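Local coordinates for protein Lic11098 (Leptospira interrogans serogroup Icterohaemorrhagiae serovar copenhageni, PDB 4U08) that is of unknown function but belongs to the leucine-rich repeat proteins and is regarded as a possible virulence factor of this pathogen, at residues 165-170 / 188-193; 210-215 / 233-238. All blocks are in the same frame, centred on the assembly; numbering follows the deposited sequence.

Interaction 1: residues 165-170 / 188-193; sequences LDHNQL and LDHNQL. With ZN (zinc ion), chain G.
His167 and His190 lie at matching places in two loop segments of identical sequence, 165-170 and 188-193, whose backbones run one above the other and are joined by backbone hydrogen bonds, among them His167 N to Asp189 O (2.8 Å) and Gln192 N to Leu170 O. Both histidines have positive phi and psi, the left-handed conformation, and their rings meet at a shared zinc ion. NE2 of His167 binds the metal at 2.1 Å and ND1 of His190 at 1.9 Å, with a water as a further ligand. The rings are oblique, their planes 56° apart, while CB of His190 sits over one face of the His167 ring, 3.7 Å from its centroid. The other nitrogen of the His167 ring, ND1, donates nearly in the ring plane to the anti lone pair of Asp166 OD2 (2.9 Å), which fixes the ring's rotation and would probably strengthen NE2 as a ligand. The ring also stacks on that of His144. The two segments are successive turns of a leucine-rich repeat solenoid, and both carry the asparagine of its LxxLxLxxNxL motif. Asn191, with CG beside its backbone N (chi1 -83°), turns its amide inward between the turns. Its ND2 donates in the amide plane to Leu165 O at 2.9 Å and also to Leu188 O of its own turn; its OD1 takes the amide of Leu170 and, weakly, that of Asn168. Leu165 O is gripped from opposite faces, because Asn168 ND2 reaches it from the other side while also bonding Leu142 O of the preceding turn. Deeper in the core, CD2 of Leu188 packs against CB of Leu165 and, at 4.1 Å, CD1 of Leu170. Leu170 crosses Leu188 at about a right angle.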
loop_
_atom_site.group_PDB
_atom_site.type_symbol
_atom_site.label_atom_id
_atom_site.label_comp_id
_atom_site.label_asym_id
_atom_site.label_seq_id
_atom_site.Cartn_x
_atom_site.Cartn_y
_atom_site.Cartn_z
ATOM N N LEU A 165 0.622 5.447 -8.229
ATOM C CA LEU A 165 1.037 6.839 -8.433
ATOM C C LEU A 165 1.979 7.301 -7.333
ATOM O O LEU A 165 2.152 8.494 -7.121
ATOM C CB LEU A 165 -0.199 7.746 -8.501
ATOM C CG LEU A 165 -0.938 7.751 -9.841
ATOM C CD1 LEU A 165 -2.309 8.339 -9.663
ATOM C CD2 LEU A 165 -0.148 8.540 -10.881
ATOM N N ASP A 166 2.607 6.338 -6.642
ATOM C CA ASP A 166 3.508 6.613 -5.531
ATOM C C ASP A 166 4.779 7.341 -5.999
ATOM O O ASP A 166 5.230 7.137 -7.132
ATOM C CB ASP A 166 3.892 5.285 -4.846
ATOM C CG ASP A 166 4.601 4.334 -5.801
ATOM O OD1 ASP A 166 3.897 3.676 -6.622
ATOM O OD2 ASP A 166 5.855 4.310 -5.789
ATOM N N HIS A 167 5.395 8.117 -5.094
ATOM C CA HIS A 167 6.671 8.815 -5.349
ATOM C C HIS A 167 6.627 9.717 -6.582
ATOM O O HIS A 167 7.483 9.650 -7.453
ATOM C CB HIS A 167 7.840 7.814 -5.416
ATOM C CG HIS A 167 8.031 7.082 -4.124
ATOM N ND1 HIS A 167 7.369 5.896 -3.865
ATOM C CD2 HIS A 167 8.782 7.409 -3.050
ATOM C CE1 HIS A 167 7.720 5.551 -2.637
ATOM N NE2 HIS A 167 8.581 6.415 -2.112
ATOM N N ASN A 168 5.599 10.542 -6.645
ATOM C CA ASN A 168 5.467 11.567 -7.678
ATOM C C ASN A 168 5.446 12.869 -6.914
ATOM O O ASN A 168 5.905 12.894 -5.757
ATOM C CB ASN A 168 4.232 11.331 -8.556
ATOM C CG ASN A 168 4.537 10.366 -9.646
ATOM O OD1 ASN A 168 5.290 10.676 -10.563
ATOM N ND2 ASN A 168 4.039 9.145 -9.550
ATOM N N GLN A 169 4.949 13.944 -7.507
ATOM C CA GLN A 169 4.912 15.200 -6.769
ATOM C C GLN A 169 3.496 15.755 -6.688
ATOM O O GLN A 169 3.317 16.967 -6.626
ATOM C CB GLN A 169 5.951 16.216 -7.321
ATOM C CG GLN A 169 6.503 15.840 -8.705
ATOM C CD GLN A 169 7.918 15.338 -8.665
ATOM O OE1 GLN A 169 8.866 16.075 -8.974
ATOM N NE2 GLN A 169 8.093 14.064 -8.327
ATOM N N LEU A 170 2.483 14.849 -6.559
ATOM C CA LEU A 170 1.072 15.231 -6.472
ATOM C C LEU A 170 0.698 16.010 -5.232
ATOM O O LEU A 170 0.951 15.555 -4.125
ATOM C CB LEU A 170 0.136 13.998 -6.613
ATOM C CG LEU A 170 0.342 13.111 -7.825
ATOM C CD1 LEU A 170 -0.558 11.867 -7.737
ATOM C CD2 LEU A 170 0.056 13.853 -9.110
ATOM N N LEU A 188 -0.715 5.812 -3.480
ATOM C CA LEU A 188 -0.366 7.233 -3.464
ATOM C C LEU A 188 0.742 7.587 -2.455
ATOM O O LEU A 188 0.901 8.759 -2.123
ATOM C CB LEU A 188 -1.634 8.058 -3.171
ATOM C CG LEU A 188 -2.700 8.047 -4.276
ATOM C CD1 LEU A 188 -4.006 8.512 -3.748
ATOM C CD2 LEU A 188 -2.227 8.884 -5.490
ATOM N N ASP A 189 1.497 6.594 -1.956
ATOM C CA ASP A 189 2.570 6.851 -0.988
ATOM C C ASP A 189 3.586 7.878 -1.469
ATOM O O ASP A 189 4.009 7.848 -2.620
ATOM C CB ASP A 189 3.399 5.575 -0.687
ATOM C CG ASP A 189 2.668 4.437 0.002
ATOM O OD1 ASP A 189 1.642 4.695 0.646
ATOM O OD2 ASP A 189 3.136 3.288 -0.106
ATOM N N HIS A 190 4.052 8.696 -0.547
ATOM C CA HIS A 190 5.156 9.630 -0.751
ATOM C C HIS A 190 4.950 10.641 -1.906
ATOM O O HIS A 190 5.838 10.877 -2.725
ATOM C CB HIS A 190 6.485 8.850 -0.897
ATOM C CG HIS A 190 7.642 9.510 -0.207
ATOM N ND1 HIS A 190 8.761 8.786 0.187
ATOM C CD2 HIS A 190 7.815 10.809 0.147
ATOM C CE1 HIS A 190 9.574 9.657 0.757
ATOM N NE2 HIS A 190 9.045 10.888 0.768
ATOM N N ASN A 191 3.773 11.247 -1.944
ATOM C CA ASN A 191 3.506 12.360 -2.850
ATOM C C ASN A 191 3.504 13.556 -1.882
ATOM O O ASN A 191 4.165 13.480 -0.847
ATOM C CB ASN A 191 2.164 12.164 -3.577
ATOM C CG ASN A 191 2.287 11.282 -4.765
ATOM O OD1 ASN A 191 2.801 11.693 -5.781
ATOM N ND2 ASN A 191 1.832 10.044 -4.673
ATOM N N GLN A 192 2.744 14.619 -2.149
ATOM C CA GLN A 192 2.660 15.726 -1.199
ATOM C C GLN A 192 1.219 16.136 -1.061
ATOM O O GLN A 192 0.884 17.320 -0.971
ATOM C CB GLN A 192 3.630 16.896 -1.548
ATOM C CG GLN A 192 3.687 17.302 -3.009
ATOM C CD GLN A 192 4.854 18.224 -3.292
ATOM O OE1 GLN A 192 5.164 19.143 -2.524
ATOM N NE2 GLN A 192 5.516 18.013 -4.416
ATOM N N LEU A 193 0.330 15.123 -1.062
ATOM C CA LEU A 193 -1.104 15.344 -0.980
ATOM C C LEU A 193 -1.468 16.060 0.292
ATOM O O LEU A 193 -1.143 15.591 1.371
ATOM C CB LEU A 193 -1.871 14.013 -1.094
ATOM C CG LEU A 193 -1.796 13.280 -2.444
ATOM C CD1 LEU A 193 -2.315 11.842 -2.304
ATOM C CD2 LEU A 193 -2.618 14.000 -3.514
HETATM ZN ZN ZN G . 8.943 6.920 -0.137
HETATM O O HOH W 1 7.419 6.067 1.218
#

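Interaction 2: residues 210-215 / 233-238. With ZN (zinc ion), chain F.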
loop_
_atom_site.group_PDB
_atom_site.type_symbol
_atom_site.label_atom_id
_atom_site.label_comp_id
_atom_site.label_asym_id
_atom_site.label_seq_id
_atom_site.Cartn_x
_atom_site.Cartn_y
_atom_site.Cartn_z
ATOM N N HIS A 210 -3.139 3.216 -0.133
ATOM C CA HIS A 210 -1.813 3.552 0.371
ATOM C C HIS A 210 -1.617 5.051 0.286
ATOM O O HIS A 210 -1.572 5.605 -0.817
ATOM C CB HIS A 210 -0.741 2.811 -0.443
ATOM C CG HIS A 210 -0.630 1.354 -0.091
ATOM N ND1 HIS A 210 0.336 0.562 -0.645
ATOM C CD2 HIS A 210 -1.374 0.601 0.755
ATOM C CE1 HIS A 210 0.152 -0.650 -0.143
ATOM N NE2 HIS A 210 -0.862 -0.671 0.711
ATOM N N LEU A 211 -1.596 5.718 1.436
ATOM C CA LEU A 211 -1.446 7.175 1.515
ATOM C C LEU A 211 -0.316 7.592 2.441
ATOM O O LEU A 211 -0.313 8.718 2.950
ATOM C CB LEU A 211 -2.753 7.809 1.989
ATOM C CG LEU A 211 -3.843 7.972 0.925
ATOM C CD1 LEU A 211 -5.153 8.257 1.570
ATOM C CD2 LEU A 211 -3.498 9.104 -0.020
ATOM N N ARG A 212 0.645 6.690 2.658
ATOM C CA ARG A 212 1.753 6.931 3.575
ATOM C C ARG A 212 2.631 8.060 3.104
ATOM O O ARG A 212 2.876 8.193 1.909
ATOM C CB ARG A 212 2.609 5.666 3.728
ATOM C CG ARG A 212 1.848 4.504 4.378
ATOM C CD ARG A 212 2.642 3.223 4.247
ATOM N NE ARG A 212 2.454 2.596 2.937
ATOM C CZ ARG A 212 3.025 1.456 2.568
ATOM N NH1 ARG A 212 3.819 0.803 3.405
ATOM N NH2 ARG A 212 2.802 0.956 1.361
ATOM N N ASN A 213 3.164 8.829 4.044
ATOM C CA ASN A 213 4.132 9.871 3.746
ATOM C C ASN A 213 3.583 10.960 2.805
ATOM O O ASN A 213 4.194 11.291 1.799
ATOM C CB ASN A 213 5.465 9.264 3.223
ATOM C CG ASN A 213 6.707 9.793 3.891
ATOM O OD1 ASN A 213 7.724 9.106 3.953
ATOM N ND2 ASN A 213 6.679 11.039 4.341
ATOM N N ASN A 214 2.429 11.499 3.141
ATOM C CA ASN A 214 1.851 12.626 2.408
ATOM C C ASN A 214 1.735 13.787 3.400
ATOM O O ASN A 214 2.412 13.752 4.435
ATOM C CB ASN A 214 0.518 12.237 1.740
ATOM C CG ASN A 214 0.746 11.527 0.441
ATOM O OD1 ASN A 214 1.079 12.148 -0.560
ATOM N ND2 ASN A 214 0.604 10.210 0.421
ATOM N N GLN A 215 0.913 14.797 3.113
ATOM C CA GLN A 215 0.761 15.957 3.997
ATOM C C GLN A 215 -0.688 16.187 4.378
ATOM O O GLN A 215 -1.103 17.333 4.540
ATOM C CB GLN A 215 1.382 17.211 3.331
ATOM C CG GLN A 215 2.917 17.151 3.257
ATOM C CD GLN A 215 3.512 18.068 2.210
ATOM O OE1 GLN A 215 3.018 19.174 1.933
ATOM N NE2 GLN A 215 4.636 17.650 1.642
ATOM N N LEU A 233 -3.736 2.780 4.837
ATOM C CA LEU A 233 -2.409 3.113 5.355
ATOM C C LEU A 233 -2.183 4.610 5.294
ATOM O O LEU A 233 -2.006 5.172 4.207
ATOM C CB LEU A 233 -1.303 2.359 4.620
ATOM C CG LEU A 233 -1.464 0.839 4.416
ATOM C CD1 LEU A 233 -0.162 0.250 3.883
ATOM C CD2 LEU A 233 -1.866 0.097 5.723
ATOM N N LEU A 234 -2.222 5.252 6.462
ATOM C CA LEU A 234 -2.091 6.705 6.624
ATOM C C LEU A 234 -0.860 7.137 7.413
ATOM O O LEU A 234 -0.799 8.279 7.878
ATOM C CB LEU A 234 -3.366 7.270 7.246
ATOM C CG LEU A 234 -4.586 7.299 6.318
ATOM C CD1 LEU A 234 -5.869 7.327 7.108
ATOM C CD2 LEU A 234 -4.507 8.471 5.348
ATOM N N ASN A 235 0.152 6.246 7.511
ATOM C CA ASN A 235 1.403 6.538 8.227
ATOM C C ASN A 235 2.040 7.819 7.747
ATOM O O ASN A 235 2.042 8.091 6.541
ATOM C CB ASN A 235 2.452 5.457 7.991
ATOM C CG ASN A 235 2.098 4.071 8.405
ATOM O OD1 ASN A 235 2.746 3.125 7.969
ATOM N ND2 ASN A 235 1.136 3.921 9.308
ATOM N N LYS A 236 2.648 8.566 8.677
ATOM C CA LYS A 236 3.435 9.760 8.348
ATOM C C LYS A 236 2.656 10.809 7.524
ATOM O O LYS A 236 3.061 11.181 6.433
ATOM C CB LYS A 236 4.764 9.380 7.681
ATOM C CG LYS A 236 5.727 8.646 8.613
ATOM C CD LYS A 236 7.018 8.275 7.922
ATOM C CE LYS A 236 7.987 7.670 8.915
ATOM N NZ LYS A 236 9.186 7.098 8.251
ATOM N N ASN A 237 1.535 11.250 8.061
ATOM C CA ASN A 237 0.754 12.364 7.534
ATOM C C ASN A 237 0.686 13.392 8.683
ATOM O O ASN A 237 1.464 13.272 9.632
ATOM C CB ASN A 237 -0.627 11.913 7.046
ATOM C CG ASN A 237 -0.567 11.359 5.651
ATOM O OD1 ASN A 237 -0.555 12.104 4.677
ATOM N ND2 ASN A 237 -0.508 10.048 5.510
ATOM N N LYS A 238 -0.255 14.336 8.646
ATOM C CA LYS A 238 -0.402 15.384 9.669
ATOM C C LYS A 238 -1.810 15.404 10.226
ATOM O O LYS A 238 -2.300 16.464 10.606
ATOM C CB LYS A 238 -0.052 16.766 9.064
ATOM C CG LYS A 238 1.393 16.919 8.629
ATOM C CD LYS A 238 1.610 18.278 7.968
ATOM C CE LYS A 238 3.073 18.598 7.738
ATOM N NZ LYS A 238 3.658 17.809 6.618
HETATM ZN ZN ZN F . 1.659 1.169 -2.351
HETATM O O HOH W 2 1.791 3.339 -2.864
#
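Two consecutive turns of the leucine-rich repeat solenoid meet here where their short parallel strands give way to loops: His210 pairs with Leu233 in a parallel bridge, and the two segments run within 4° of one another. Leu211 N donates to Leu233 O (2.9 Å) and, past the strand ends, Asn213 N to Asn235 O (2.8 Å). On the face that carries His210 and Leu233, the leucine CD1 comes within 3.4 Å of CD2 of the imidazole, the two side chains lying alongside and pointing the same way. The same methyl sits over the centre of one face of the Arg212 guanidinium, 3.7 Å from CZ. Arg212 runs alongside Leu233, and a bend at chi3 (-82°) turns the face of its guanidinium to that methyl. Its NH2 lies over the rim of one face of the His210 ring and makes a salt bridge with Asp189 OD2 of the preceding turn. His210 ND1 binds a zinc ion at 2.2 Å, together with a water. Inside the turn, the repeat asparagines link the layers. Asn237 ND2 gives a nearly straight bond to Leu211 O (2.9 Å) and another to Leu234 O, while its OD1 accepts from Leu216 N. Asn214 ND2 approaches Leu211 O from the opposite face of the carbonyl and also bonds Leu188 O. Leu211 and Leu234 pack side by side in the core, CD1 to CD2 at 3.8 Å. The pair lies between the turn of 188-193, reached by Asn214 and Arg212, and the turn that follows strand 254-256, on whose Lys256 the side chains of Leu233 and Asn235 rest.

Overall arrangement
Following the chain from the N terminus, strand 162-164 leads into 165-170, and one circuit of the solenoid later strand 185-187 leads into 188-193, where interaction 1 closes. The next circuits bring strands 208-210 and 231-233 and close interaction 2, so the contacts follow in series without nesting or crossing. Each spans one repeat step, and together they join four successive turns. Their centres are about 10 Å apart, and the turns of 188-193 and 210-215 touch directly: His190 N lies 2.8 Å from Arg212 O, probably a hydrogen bond, beside the salt bridge that already joins these two turns. Asn214 continues the inner asparagine row from Asn168 and Asn191 toward Asn237.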